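Local structure of group B streptococcal R4 surface protein (Streptococcus agalactiae, 6S5Y) at residues N10-K15 against V61-P66; D16-V21 against K78-R83; T84-N89 against S148-D153; P104-S109 against V122-P127. The protein probably extends from the streptococcal cell wall as a chain of tandem Rib domains, two of which make up this piece, and is implicated in infection. One frame throughout, in Å; residues are numbered along the deposited sequence.

Interaction 1. Residues N10-K15 against V61-P66; sequences NDPAGK and VVVTYP
Tyr65 carries its ring beside its own backbone N and opposite the carbonyl carbon (chi1 -63°), which sends the phenol from the end of strand 55-64 to the loop at Pro12. Val63, two residues earlier, has CG1 opposite its backbone N (chi1 -180°) and CG2 beside it, and both methyls reach the same proline. Pro12 CG is the atom they share: it sits 3.7 Å from Val63 CG2, while Tyr65 OH comes to 3.3 Å from Pro12 CG and 3.4 Å from Pro12 CD. Pro12 and Val63 pass alongside each other, pointing opposite ways, and the phenol slants across the pyrrolidine ring. On the other flank Asn10 offers only aliphatic carbon, its CB lying 3.8 Å from Tyr65 OH, while its amide ND2 hydrogen-bonds back to Asp6 O in helix 6-9.

The setting is the first Rib domain, an immunoglobulin-like fold of the E-set clan, in which strand 55-64 runs between antiparallel neighbours 42-45 and 70-80. The loop from helix 6-9 to strand 17-20 passes over this sheet and drops Pro12 onto it, also touching Asp71 and Val73. Proline suits the place, being compact, apolar and without an N-H to satisfy in a buried spot. The side-chain amide of Asn33 grips the backbone on both sides of it, through Asp11 O and Ala13 N. Tyrosine suits its own place because the long ring reaches the loop while its hydroxyl, buried among carbons, is satisfied by a hydrogen bond with Asp71 OD2.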
loop_
_atom_site.group_PDB
_atom_site.type_symbol
_atom_site.label_atom_id
_atom_site.label_comp_id
_atom_site.label_asym_id
_atom_site.label_seq_id
_atom_site.Cartn_x
_atom_site.Cartn_y
_atom_site.Cartn_z
ATOM N N ASN A 10 -38.554 -1.799 -3.883
ATOM C CA ASN A 10 -37.223 -2.373 -4.001
ATOM C C ASN A 10 -36.266 -2.007 -2.861
ATOM O O ASN A 10 -36.472 -1.019 -2.152
ATOM C CB ASN A 10 -36.587 -1.934 -5.331
ATOM C CG ASN A 10 -37.337 -2.296 -6.592
ATOM O OD1 ASN A 10 -37.066 -3.323 -7.247
ATOM N ND2 ASN A 10 -38.265 -1.426 -6.985
ATOM N N ASP A 11 -35.187 -2.808 -2.731
ATOM C CA ASP A 11 -34.089 -2.590 -1.808
ATOM C C ASP A 11 -32.768 -2.907 -2.545
ATOM O O ASP A 11 -32.519 -4.064 -2.895
ATOM C CB ASP A 11 -34.255 -3.363 -0.488
ATOM C CG ASP A 11 -33.196 -3.067 0.579
ATOM O OD1 ASP A 11 -32.016 -3.406 0.354
ATOM O OD2 ASP A 11 -33.561 -2.536 1.654
ATOM N N PRO A 12 -31.950 -1.881 -2.860
ATOM C CA PRO A 12 -30.675 -2.154 -3.533
ATOM C C PRO A 12 -29.658 -2.753 -2.562
ATOM O O PRO A 12 -29.724 -2.491 -1.356
ATOM C CB PRO A 12 -30.240 -0.788 -4.078
ATOM C CG PRO A 12 -31.170 0.205 -3.499
ATOM C CD PRO A 12 -32.081 -0.452 -2.526
ATOM N N ALA A 13 -28.747 -3.592 -3.091
ATOM C CA ALA A 13 -27.734 -4.302 -2.320
ATOM C C ALA A 13 -26.324 -3.751 -2.511
ATOM O O ALA A 13 -25.849 -3.613 -3.639
ATOM C CB ALA A 13 -27.769 -5.781 -2.661
ATOM N N GLY A 14 -25.670 -3.469 -1.387
ATOM C CA GLY A 14 -24.301 -2.978 -1.342
ATOM C C GLY A 14 -23.311 -4.051 -1.727
ATOM O O GLY A 14 -23.533 -5.237 -1.462
ATOM N N LYS A 15 -22.228 -3.641 -2.376
ATOM C CA LYS A 15 -21.172 -4.525 -2.857
ATOM C C LYS A 15 -19.850 -3.780 -2.762
ATOM O O LYS A 15 -19.762 -2.621 -3.181
ATOM C CB LYS A 15 -21.464 -4.939 -4.311
ATOM C CG LYS A 15 -20.607 -6.071 -4.858
ATOM C CD LYS A 15 -21.221 -6.707 -6.115
ATOM C CE LYS A 15 -21.017 -5.895 -7.374
ATOM N NZ LYS A 15 -21.721 -6.478 -8.545
ATOM N N VAL A 61 -23.881 5.173 -2.367
ATOM C CA VAL A 61 -24.433 5.045 -3.717
ATOM C C VAL A 61 -25.907 5.452 -3.677
ATOM O O VAL A 61 -26.685 4.860 -2.929
ATOM C CB VAL A 61 -24.221 3.639 -4.353
ATOM C CG1 VAL A 61 -24.820 3.570 -5.754
ATOM C CG2 VAL A 61 -22.744 3.264 -4.389
ATOM N N VAL A 62 -26.262 6.507 -4.426
ATOM C CA VAL A 62 -27.640 6.990 -4.556
ATOM C C VAL A 62 -28.273 6.260 -5.740
ATOM O O VAL A 62 -27.740 6.275 -6.853
ATOM C CB VAL A 62 -27.769 8.534 -4.659
ATOM C CG1 VAL A 62 -29.239 8.961 -4.641
ATOM C CG2 VAL A 62 -26.997 9.221 -3.526
ATOM N N VAL A 63 -29.374 5.572 -5.460
ATOM C CA VAL A 63 -30.150 4.775 -6.405
ATOM C C VAL A 63 -31.414 5.552 -6.729
ATOM O O VAL A 63 -32.302 5.669 -5.876
ATOM C CB VAL A 63 -30.443 3.367 -5.819
ATOM C CG1 VAL A 63 -31.239 2.516 -6.788
ATOM C CG2 VAL A 63 -29.142 2.653 -5.428
ATOM N N THR A 64 -31.465 6.140 -7.943
ATOM C CA THR A 64 -32.617 6.905 -8.405
ATOM C C THR A 64 -33.465 6.019 -9.295
ATOM O O THR A 64 -33.000 5.550 -10.340
ATOM C CB THR A 64 -32.203 8.211 -9.093
ATOM O OG1 THR A 64 -31.369 8.975 -8.223
ATOM C CG2 THR A 64 -33.413 9.057 -9.488
ATOM N N TYR A 65 -34.720 5.793 -8.862
ATOM C CA TYR A 65 -35.680 4.960 -9.564
ATOM C C TYR A 65 -36.432 5.749 -10.652
ATOM O O TYR A 65 -36.497 6.985 -10.563
ATOM C CB TYR A 65 -36.643 4.324 -8.565
ATOM C CG TYR A 65 -35.960 3.395 -7.585
ATOM C CD1 TYR A 65 -35.558 2.118 -7.968
ATOM C CD2 TYR A 65 -35.710 3.793 -6.274
ATOM C CE1 TYR A 65 -34.926 1.260 -7.071
ATOM C CE2 TYR A 65 -35.062 2.951 -5.372
ATOM C CZ TYR A 65 -34.693 1.678 -5.769
ATOM O OH TYR A 65 -34.099 0.839 -4.868
ATOM N N PRO A 66 -37.011 5.069 -11.683
ATOM C CA PRO A 66 -37.701 5.810 -12.757
ATOM C C PRO A 66 -38.785 6.806 -12.303
ATOM O O PRO A 66 -38.986 7.807 -12.990
ATOM C CB PRO A 66 -38.282 4.701 -13.651
ATOM C CG PRO A 66 -37.480 3.499 -13.357
ATOM C CD PRO A 66 -37.052 3.610 -11.933
#

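Interaction 2. Residues D16-V21 against K78-R83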
loop_
_atom_site.group_PDB
_atom_site.type_symbol
_atom_site.label_atom_id
_atom_site.label_comp_id
_atom_site.label_asym_id
_atom_site.label_seq_id
_atom_site.Cartn_x
_atom_site.Cartn_y
_atom_site.Cartn_z
ATOM N N ASP A 16 -18.832 -4.429 -2.177
ATOM C CA ASP A 16 -17.501 -3.844 -2.064
ATOM C C ASP A 16 -16.722 -4.113 -3.341
ATOM O O ASP A 16 -16.820 -5.206 -3.906
ATOM C CB ASP A 16 -16.749 -4.370 -0.826
ATOM C CG ASP A 16 -17.403 -4.032 0.510
ATOM O OD1 ASP A 16 -18.200 -3.049 0.562
ATOM O OD2 ASP A 16 -17.118 -4.741 1.506
ATOM N N GLN A 17 -16.016 -3.085 -3.835
ATOM C CA GLN A 17 -15.216 -3.153 -5.052
ATOM C C GLN A 17 -13.788 -2.749 -4.734
ATOM O O GLN A 17 -13.569 -2.046 -3.741
ATOM C CB GLN A 17 -15.832 -2.287 -6.184
ATOM C CG GLN A 17 -15.459 -0.806 -6.169
ATOM C CD GLN A 17 -15.892 -0.096 -7.419
ATOM O OE1 GLN A 17 -15.231 -0.134 -8.457
ATOM N NE2 GLN A 17 -17.017 0.588 -7.344
ATOM N N GLN A 18 -12.822 -3.188 -5.570
ATOM C CA GLN A 18 -11.404 -2.880 -5.402
ATOM C C GLN A 18 -10.845 -2.162 -6.622
ATOM O O GLN A 18 -11.080 -2.600 -7.744
ATOM C CB GLN A 18 -10.604 -4.153 -5.107
ATOM C CG GLN A 18 -9.248 -3.882 -4.460
ATOM C CD GLN A 18 -8.432 -5.143 -4.353
ATOM O OE1 GLN A 18 -8.471 -5.851 -3.338
ATOM N NE2 GLN A 18 -7.685 -5.460 -5.401
ATOM N N VAL A 19 -10.111 -1.055 -6.397
ATOM C CA VAL A 19 -9.493 -0.215 -7.441
ATOM C C VAL A 19 -8.039 0.173 -7.075
ATOM O O VAL A 19 -7.632 -0.002 -5.921
ATOM C CB VAL A 19 -10.357 1.041 -7.824
ATOM C CG1 VAL A 19 -11.670 0.653 -8.503
ATOM C CG2 VAL A 19 -10.606 1.965 -6.630
ATOM N N ASN A 20 -7.264 0.695 -8.051
ATOM C CA ASN A 20 -5.884 1.135 -7.796
ATOM C C ASN A 20 -5.838 2.608 -7.436
ATOM O O ASN A 20 -6.824 3.325 -7.617
ATOM C CB ASN A 20 -4.938 0.875 -8.991
ATOM C CG ASN A 20 -4.540 -0.558 -9.259
ATOM O OD1 ASN A 20 -4.878 -1.505 -8.527
ATOM N ND2 ASN A 20 -3.795 -0.741 -10.343
ATOM N N VAL A 21 -4.682 3.060 -6.942
ATOM C CA VAL A 21 -4.467 4.465 -6.627
ATOM C C VAL A 21 -4.525 5.252 -7.953
ATOM O O VAL A 21 -3.835 4.916 -8.919
ATOM C CB VAL A 21 -3.152 4.702 -5.835
ATOM C CG1 VAL A 21 -2.847 6.192 -5.669
ATOM C CG2 VAL A 21 -3.205 4.017 -4.471
ATOM N N LYS A 78 -12.213 -0.392 -1.774
ATOM C CA LYS A 78 -10.839 -0.741 -1.426
ATOM C C LYS A 78 -9.861 -0.156 -2.443
ATOM O O LYS A 78 -9.839 -0.595 -3.588
ATOM C CB LYS A 78 -10.664 -2.268 -1.293
ATOM C CG LYS A 78 -9.324 -2.687 -0.656
ATOM C CD LYS A 78 -9.249 -4.189 -0.433
ATOM C CE LYS A 78 -8.260 -4.559 0.644
ATOM N NZ LYS A 78 -6.881 -4.703 0.108
ATOM N N VAL A 79 -9.071 0.849 -2.021
ATOM C CA VAL A 79 -8.040 1.481 -2.856
ATOM C C VAL A 79 -6.685 0.870 -2.500
ATOM O O VAL A 79 -6.279 0.895 -1.337
ATOM C CB VAL A 79 -8.027 3.032 -2.768
ATOM C CG1 VAL A 79 -7.024 3.635 -3.755
ATOM C CG2 VAL A 79 -9.418 3.604 -3.013
ATOM N N VAL A 80 -6.003 0.287 -3.488
ATOM C CA VAL A 80 -4.701 -0.355 -3.272
ATOM C C VAL A 80 -3.596 0.285 -4.126
ATOM O O VAL A 80 -3.877 0.778 -5.224
ATOM C CB VAL A 80 -4.753 -1.899 -3.434
ATOM C CG1 VAL A 80 -5.694 -2.534 -2.410
ATOM C CG2 VAL A 80 -5.134 -2.322 -4.849
ATOM N N ASP A 81 -2.346 0.292 -3.616
ATOM C CA ASP A 81 -1.200 0.839 -4.342
ATOM C C ASP A 81 -0.583 -0.321 -5.091
ATOM O O ASP A 81 -0.166 -1.276 -4.441
ATOM C CB ASP A 81 -0.174 1.515 -3.395
ATOM C CG ASP A 81 0.780 2.519 -4.045
ATOM O OD1 ASP A 81 1.030 2.409 -5.263
ATOM O OD2 ASP A 81 1.284 3.405 -3.328
ATOM N N PRO A 82 -0.571 -0.318 -6.447
ATOM C CA PRO A 82 0.072 -1.436 -7.173
ATOM C C PRO A 82 1.605 -1.492 -6.975
ATOM O O PRO A 82 2.194 -2.575 -6.980
ATOM C CB PRO A 82 -0.318 -1.186 -8.633
ATOM C CG PRO A 82 -0.560 0.272 -8.722
ATOM C CD PRO A 82 -1.045 0.730 -7.375
ATOM N N ARG A 83 2.236 -0.327 -6.707
ATOM C CA ARG A 83 3.673 -0.220 -6.449
ATOM C C ARG A 83 3.984 -0.479 -4.964
ATOM O O ARG A 83 3.415 0.178 -4.093
ATOM C CB ARG A 83 4.216 1.146 -6.908
ATOM C CG ARG A 83 3.677 1.608 -8.277
ATOM C CD ARG A 83 4.539 2.652 -8.970
ATOM N NE ARG A 83 4.897 3.769 -8.090
ATOM C CZ ARG A 83 6.142 4.079 -7.746
ATOM N NH1 ARG A 83 7.167 3.387 -8.232
ATOM N NH2 ARG A 83 6.376 5.100 -6.932
#
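Backbone hydrogen bonds tie Gln17, Val19 and Val21 to Lys78 and Val80, joining two parallel strands. Lys78 N donates to Gln17 O at 2.9 Å, Val19 N to Lys78 O at 2.9 Å and Val80 N to Val19 O at 2.9 Å. A fourth bond, from Val21 N to Val80 O, is weak, bent to 127° at the hydrogen as the pairing frays. CA-H...O contacts fill in between the bonds, among them Gln18 CA to Lys78 O at 3.3 Å.

Strand 17-20 is the outermost strand of its sheet within this chain, and it pairs in parallel with strand 70-80, the last of the domain. The first and last strands of the immunoglobulin-like Rib fold are thereby zipped together, although about fifty residues lie between them in sequence.

Apolar contacts lie on the face that carries Val19 and Val79. Their CG2 methyls approach obliquely to 4.1 Å, and farther along Val21 CG2 meets Val79 CG1 at 3.9 Å. Beta-branched valine fits here, since it favours extended backbone and offers carbon to its neighbours, Val79 being the buried one.

The other face carries Gln18, Asn20 and Lys78, with Val80 as its apolar member. Gln18 and Lys78 both set CG opposite the backbone N (chi1 -160° and -168°) and run side by side, Gln18 OE1 resting 3.4 Å from Lys78 CD. The Asn20 side chain slants across Pro82, with ND2 3.8 Å from its CG. The three polar residues suit a surface on which hydrocarbon stems can pack while their ends stay near solvent.

Interaction 3. Residues T84-N89 against S148-D153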
loop_
_atom_site.group_PDB
_atom_site.type_symbol
_atom_site.label_atom_id
_atom_site.label_comp_id
_atom_site.label_asym_id
_atom_site.label_seq_id
_atom_site.Cartn_x
_atom_site.Cartn_y
_atom_site.Cartn_z
ATOM N N THR A 84 4.893 -1.449 -4.692
ATOM C CA THR A 84 5.327 -1.896 -3.352
ATOM C C THR A 84 6.266 -0.853 -2.724
ATOM O O THR A 84 6.703 0.056 -3.433
ATOM C CB THR A 84 6.031 -3.285 -3.443
ATOM O OG1 THR A 84 7.297 -3.145 -4.093
ATOM C CG2 THR A 84 5.204 -4.345 -4.152
ATOM N N ASP A 85 6.607 -0.986 -1.422
ATOM C CA ASP A 85 7.536 -0.050 -0.777
ATOM C C ASP A 85 8.940 -0.135 -1.391
ATOM O O ASP A 85 9.634 0.882 -1.462
ATOM C CB ASP A 85 7.586 -0.252 0.741
ATOM C CG ASP A 85 6.352 0.200 1.511
ATOM O OD1 ASP A 85 5.653 1.115 1.031
ATOM O OD2 ASP A 85 6.106 -0.338 2.606
ATOM N N ALA A 86 9.324 -1.342 -1.883
ATOM C CA ALA A 86 10.594 -1.603 -2.555
ATOM C C ALA A 86 10.640 -0.860 -3.909
ATOM O O ALA A 86 11.722 -0.505 -4.361
ATOM C CB ALA A 86 10.804 -3.100 -2.739
ATOM N N ASP A 87 9.466 -0.599 -4.531
ATOM C CA ASP A 87 9.333 0.157 -5.794
ATOM C C ASP A 87 9.346 1.649 -5.484
ATOM O O ASP A 87 9.818 2.452 -6.288
ATOM C CB ASP A 87 7.990 -0.149 -6.488
ATOM C CG ASP A 87 7.818 -1.549 -7.029
ATOM O OD1 ASP A 87 8.604 -1.945 -7.919
ATOM O OD2 ASP A 87 6.861 -2.231 -6.604
ATOM N N LYS A 88 8.770 2.010 -4.323
ATOM C CA LYS A 88 8.614 3.381 -3.847
ATOM C C LYS A 88 9.874 3.949 -3.148
ATOM O O LYS A 88 9.910 5.153 -2.867
ATOM C CB LYS A 88 7.375 3.479 -2.923
ATOM C CG LYS A 88 6.012 3.380 -3.645
ATOM C CD LYS A 88 4.813 3.445 -2.688
ATOM C CE LYS A 88 4.451 4.832 -2.198
ATOM N NZ LYS A 88 3.262 4.804 -1.306
ATOM N N ASN A 89 10.891 3.095 -2.855
ATOM C CA ASN A 89 12.112 3.517 -2.151
ATOM C C ASN A 89 13.421 2.959 -2.728
ATOM O O ASN A 89 13.438 1.851 -3.261
ATOM C CB ASN A 89 12.013 3.171 -0.669
ATOM C CG ASN A 89 10.931 3.906 0.075
ATOM O OD1 ASN A 89 11.131 5.010 0.606
ATOM N ND2 ASN A 89 9.759 3.298 0.140
ATOM N N SER A 148 7.693 -6.197 1.403
ATOM C CA SER A 148 8.634 -6.164 0.277
ATOM C C SER A 148 10.086 -5.945 0.733
ATOM O O SER A 148 10.327 -5.417 1.828
ATOM C CB SER A 148 8.219 -5.137 -0.779
ATOM O OG SER A 148 8.417 -3.797 -0.359
ATOM N N LYS A 149 11.045 -6.400 -0.087
ATOM C CA LYS A 149 12.462 -6.284 0.248
ATOM C C LYS A 149 13.333 -5.777 -0.877
ATOM O O LYS A 149 13.127 -6.108 -2.042
ATOM C CB LYS A 149 13.033 -7.620 0.790
ATOM C CG LYS A 149 12.527 -8.002 2.182
ATOM C CD LYS A 149 12.971 -9.392 2.602
ATOM C CE LYS A 149 12.123 -9.907 3.734
ATOM N NZ LYS A 149 12.731 -11.096 4.392
ATOM N N ASP A 150 14.312 -4.974 -0.513
ATOM C CA ASP A 150 15.364 -4.528 -1.415
ATOM C C ASP A 150 16.653 -5.115 -0.846
ATOM O O ASP A 150 16.706 -5.456 0.341
ATOM C CB ASP A 150 15.440 -2.989 -1.518
ATOM C CG ASP A 150 14.674 -2.367 -2.680
ATOM O OD1 ASP A 150 14.776 -2.895 -3.818
ATOM O OD2 ASP A 150 14.002 -1.337 -2.459
ATOM N N THR A 151 17.665 -5.284 -1.698
ATOM C CA THR A 151 18.980 -5.791 -1.301
ATOM C C THR A 151 20.046 -4.837 -1.815
ATOM O O THR A 151 20.080 -4.535 -3.009
ATOM C CB THR A 151 19.154 -7.245 -1.735
ATOM O OG1 THR A 151 18.094 -8.018 -1.170
ATOM C CG2 THR A 151 20.482 -7.820 -1.306
ATOM N N VAL A 152 20.887 -4.335 -0.894
ATOM C CA VAL A 152 21.969 -3.378 -1.166
ATOM C C VAL A 152 23.323 -4.072 -1.030
ATOM O O VAL A 152 23.570 -4.721 -0.023
ATOM C CB VAL A 152 21.874 -2.133 -0.224
ATOM C CG1 VAL A 152 22.990 -1.128 -0.497
ATOM C CG2 VAL A 152 20.523 -1.451 -0.346
ATOM N N ASP A 153 24.200 -3.904 -2.028
ATOM C CA ASP A 153 25.566 -4.427 -2.019
ATOM C C ASP A 153 26.493 -3.342 -1.461
ATOM O O ASP A 153 26.552 -2.240 -2.009
ATOM C CB ASP A 153 26.007 -4.847 -3.434
ATOM C CG ASP A 153 25.562 -6.237 -3.839
ATOM O OD1 ASP A 153 24.471 -6.363 -4.415
ATOM O OD2 ASP A 153 26.320 -7.200 -3.594
#
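The carboxylate of Asp150 has the methyl of Ala86 over one of its faces, with Ala86 CB 3.9 Å from Asp150 CG. Its OD2 lies beside backbone carbonyls of the turn, 3.1 Å from Ala86 O and 3.3 Å from Asn89 O. All three oxygens are acceptors, so neither approach is a bond; OD2 is satisfied by the hydroxyl of Tyr144, and its carbonyl neighbours would tend to raise its affinity for a proton. The other flat groups lie within the turn. The Asn89 amide donates in its own plane from ND2 to Asp85 O, while Asp87 OD2 takes Thr84 N through its anti lone pair and Thr84 OG1 from above the carboxylate plane.

Ser148 makes the hydrogen bond between the segments. With OG held between its backbone N and carbonyl carbon (chi1 72°), it receives Ala86 N at 3.0 Å, bent to 137°. The same OG bonds to Asp146 OD1, whose other oxygen accepts Asp85 N. Serine is short enough to fit beneath the turn, its CB 3.9 Å from Thr84 CB, and alanine leaves room for it.

Thr84 and Asp87 form a capping box, each side chain meeting the other's backbone N-H, the return bond from Asp87 N being weak. The arrangement is a capped, weakly bonded single helical turn at the start of the second Rib domain, set against the turn that leads into its last strand.

Interaction 4. Residues P104-S109 against V122-P127; sequences PKAEDS and VAFETP
Phe124 leaves strand 121-124 with CG beside its backbone N (chi1 -75°), and its CB and CG serve to carry the ring over to the loop at Ala106. CD2 is the first ring atom to arrive, 4.0 Å from Ala106 CB. CE2 makes the ring's closest approaches: Pro104 O meets it at the ring's edge, near the plane, at 3.4 Å, and Ala106 N is equally close. At the tip, CZ meets Ser109 CB at 4.0 Å. The Ala106 methyl lies over one face, its CB 4.2 Å from the ring centroid and 20° off the normal, a CH-pi contact. A small alanine suits this spot, since the same CB must also fit 3.5 Å from Val122 O.

Glu107 closes the other flank. Its CB points away, but a bend at chi2 (76°) folds the chain back over the valine, CG lying 3.9 Å from Val122 CG2; OE2 ends near Val122 O, but both are acceptors and do not bond. Ser109 hydrogen-bonds through OG to Lys94 O, leaving its CB to the aromatic ring.

Ser109 N bonds to Ala106 O, curling residues 107-109 into a short 3-10 turn. Phe124 also touches Gln96 and Val140, and Val122 packs on Val140 and Val142. The contact joins a loop to the sheet of the second Rib domain: in this immunoglobulin-like fold the loop linking the two outermost strands, 96-99 and 121-124, crosses the sheet and packs on the Phe124 ring.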
loop_
_atom_site.group_PDB
_atom_site.type_symbol
_atom_site.label_atom_id
_atom_site.label_comp_id
_atom_site.label_asym_id
_atom_site.label_seq_id
_atom_site.Cartn_x
_atom_site.Cartn_y
_atom_site.Cartn_z
ATOM N N PRO A 104 30.054 -5.256 12.631
ATOM C CA PRO A 104 29.377 -4.139 11.953
ATOM C C PRO A 104 27.855 -4.231 12.015
ATOM O O PRO A 104 27.279 -5.319 11.903
ATOM C CB PRO A 104 29.918 -4.193 10.522
ATOM C CG PRO A 104 30.414 -5.582 10.341
ATOM C CD PRO A 104 30.516 -6.279 11.669
ATOM N N LYS A 105 27.206 -3.067 12.202
ATOM C CA LYS A 105 25.755 -2.924 12.255
ATOM C C LYS A 105 25.270 -2.568 10.849
ATOM O O LYS A 105 25.857 -1.685 10.211
ATOM C CB LYS A 105 25.344 -1.807 13.228
ATOM C CG LYS A 105 25.556 -2.129 14.704
ATOM C CD LYS A 105 25.220 -0.930 15.594
ATOM C CE LYS A 105 25.825 -1.032 16.980
ATOM N NZ LYS A 105 25.434 0.114 17.848
ATOM N N ALA A 106 24.207 -3.247 10.364
ATOM C CA ALA A 106 23.638 -3.002 9.035
ATOM C C ALA A 106 23.104 -1.590 8.902
ATOM O O ALA A 106 23.155 -1.025 7.809
ATOM C CB ALA A 106 22.542 -3.999 8.736
ATOM N N GLU A 107 22.625 -1.011 10.033
ATOM C CA GLU A 107 22.095 0.353 10.165
ATOM C C GLU A 107 23.132 1.367 9.689
ATOM O O GLU A 107 22.803 2.272 8.915
ATOM C CB GLU A 107 21.714 0.643 11.631
ATOM C CG GLU A 107 20.380 0.052 12.067
ATOM C CD GLU A 107 20.334 -1.442 12.341
ATOM O OE1 GLU A 107 21.395 -2.054 12.629
ATOM O OE2 GLU A 107 19.215 -2.001 12.273
ATOM N N ASP A 108 24.392 1.163 10.112
ATOM C CA ASP A 108 25.552 1.981 9.763
ATOM C C ASP A 108 26.047 1.729 8.318
ATOM O O ASP A 108 26.950 2.424 7.845
ATOM C CB ASP A 108 26.669 1.792 10.806
ATOM C CG ASP A 108 26.233 2.068 12.243
ATOM O OD1 ASP A 108 25.627 3.140 12.491
ATOM O OD2 ASP A 108 26.511 1.221 13.119
ATOM N N SER A 109 25.420 0.768 7.608
ATOM C CA SER A 109 25.737 0.479 6.211
ATOM C C SER A 109 24.653 1.013 5.237
ATOM O O SER A 109 24.764 0.781 4.034
ATOM C CB SER A 109 26.025 -1.004 6.007
ATOM O OG SER A 109 27.305 -1.168 5.421
ATOM N N VAL A 122 16.779 -3.248 8.677
ATOM C CA VAL A 122 17.990 -3.569 7.925
ATOM C C VAL A 122 18.883 -4.588 8.651
ATOM O O VAL A 122 19.208 -4.408 9.832
ATOM C CB VAL A 122 18.782 -2.299 7.494
ATOM C CG1 VAL A 122 18.114 -1.612 6.313
ATOM C CG2 VAL A 122 18.964 -1.322 8.652
ATOM N N ALA A 123 19.290 -5.652 7.923
ATOM C CA ALA A 123 20.159 -6.721 8.437
ATOM C C ALA A 123 21.088 -7.234 7.340
ATOM O O ALA A 123 20.744 -7.156 6.167
ATOM C CB ALA A 123 19.320 -7.862 8.977
ATOM N N PHE A 124 22.252 -7.753 7.706
ATOM C CA PHE A 124 23.169 -8.296 6.714
ATOM C C PHE A 124 22.687 -9.675 6.341
ATOM O O PHE A 124 22.244 -10.409 7.213
ATOM C CB PHE A 124 24.608 -8.361 7.260
ATOM C CG PHE A 124 25.336 -7.043 7.334
ATOM C CD1 PHE A 124 25.752 -6.392 6.176
ATOM C CD2 PHE A 124 25.659 -6.481 8.560
ATOM C CE1 PHE A 124 26.440 -5.179 6.244
ATOM C CE2 PHE A 124 26.357 -5.273 8.626
ATOM C CZ PHE A 124 26.735 -4.624 7.469
ATOM N N GLU A 125 22.759 -10.028 5.055
ATOM C CA GLU A 125 22.337 -11.343 4.554
ATOM C C GLU A 125 23.164 -12.443 5.236
ATOM O O GLU A 125 22.636 -13.446 5.699
ATOM C CB GLU A 125 22.495 -11.407 3.017
ATOM C CG GLU A 125 22.111 -12.750 2.415
ATOM C CD GLU A 125 22.306 -12.906 0.921
ATOM O OE1 GLU A 125 23.367 -12.487 0.400
ATOM O OE2 GLU A 125 21.403 -13.483 0.275
ATOM N N THR A 126 24.463 -12.214 5.313
ATOM C CA THR A 126 25.432 -13.107 5.919
ATOM C C THR A 126 26.247 -12.265 6.924
ATOM O O THR A 126 26.605 -11.130 6.600
ATOM C CB THR A 126 26.314 -13.732 4.811
ATOM O OG1 THR A 126 25.513 -14.191 3.729
ATOM C CG2 THR A 126 27.130 -14.878 5.305
ATOM N N PRO A 127 26.521 -12.772 8.150
ATOM C CA PRO A 127 27.367 -12.014 9.100
ATOM C C PRO A 127 28.753 -11.705 8.521
ATOM O O PRO A 127 29.346 -12.559 7.843
ATOM C CB PRO A 127 27.495 -12.962 10.295
ATOM C CG PRO A 127 26.321 -13.871 10.171
ATOM C CD PRO A 127 26.153 -14.085 8.709
#

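Overall arrangement
Interactions 1 and 2 belong to the first Rib domain, their centres 23 Å apart on one sheet and their segments adjoining in sequence. Interactions 3 and 4 share the sheet of the second domain, with centres 15 Å apart and nearest atoms about 5 Å apart. The domains meet between interactions 2 and 3, whose centres lie 20 Å apart: a salt bridge joins Asp81 OD2 to Lys88 NZ at 3.2 Å, and Arg83 packs on Lys88. Interactions 1 and 4 stand 56 Å apart between centres, as expected of an elongated tandem array. The repeat also shows in detail, since Tyr65 with Asp71 and Tyr144 with Asp150 make the same bond.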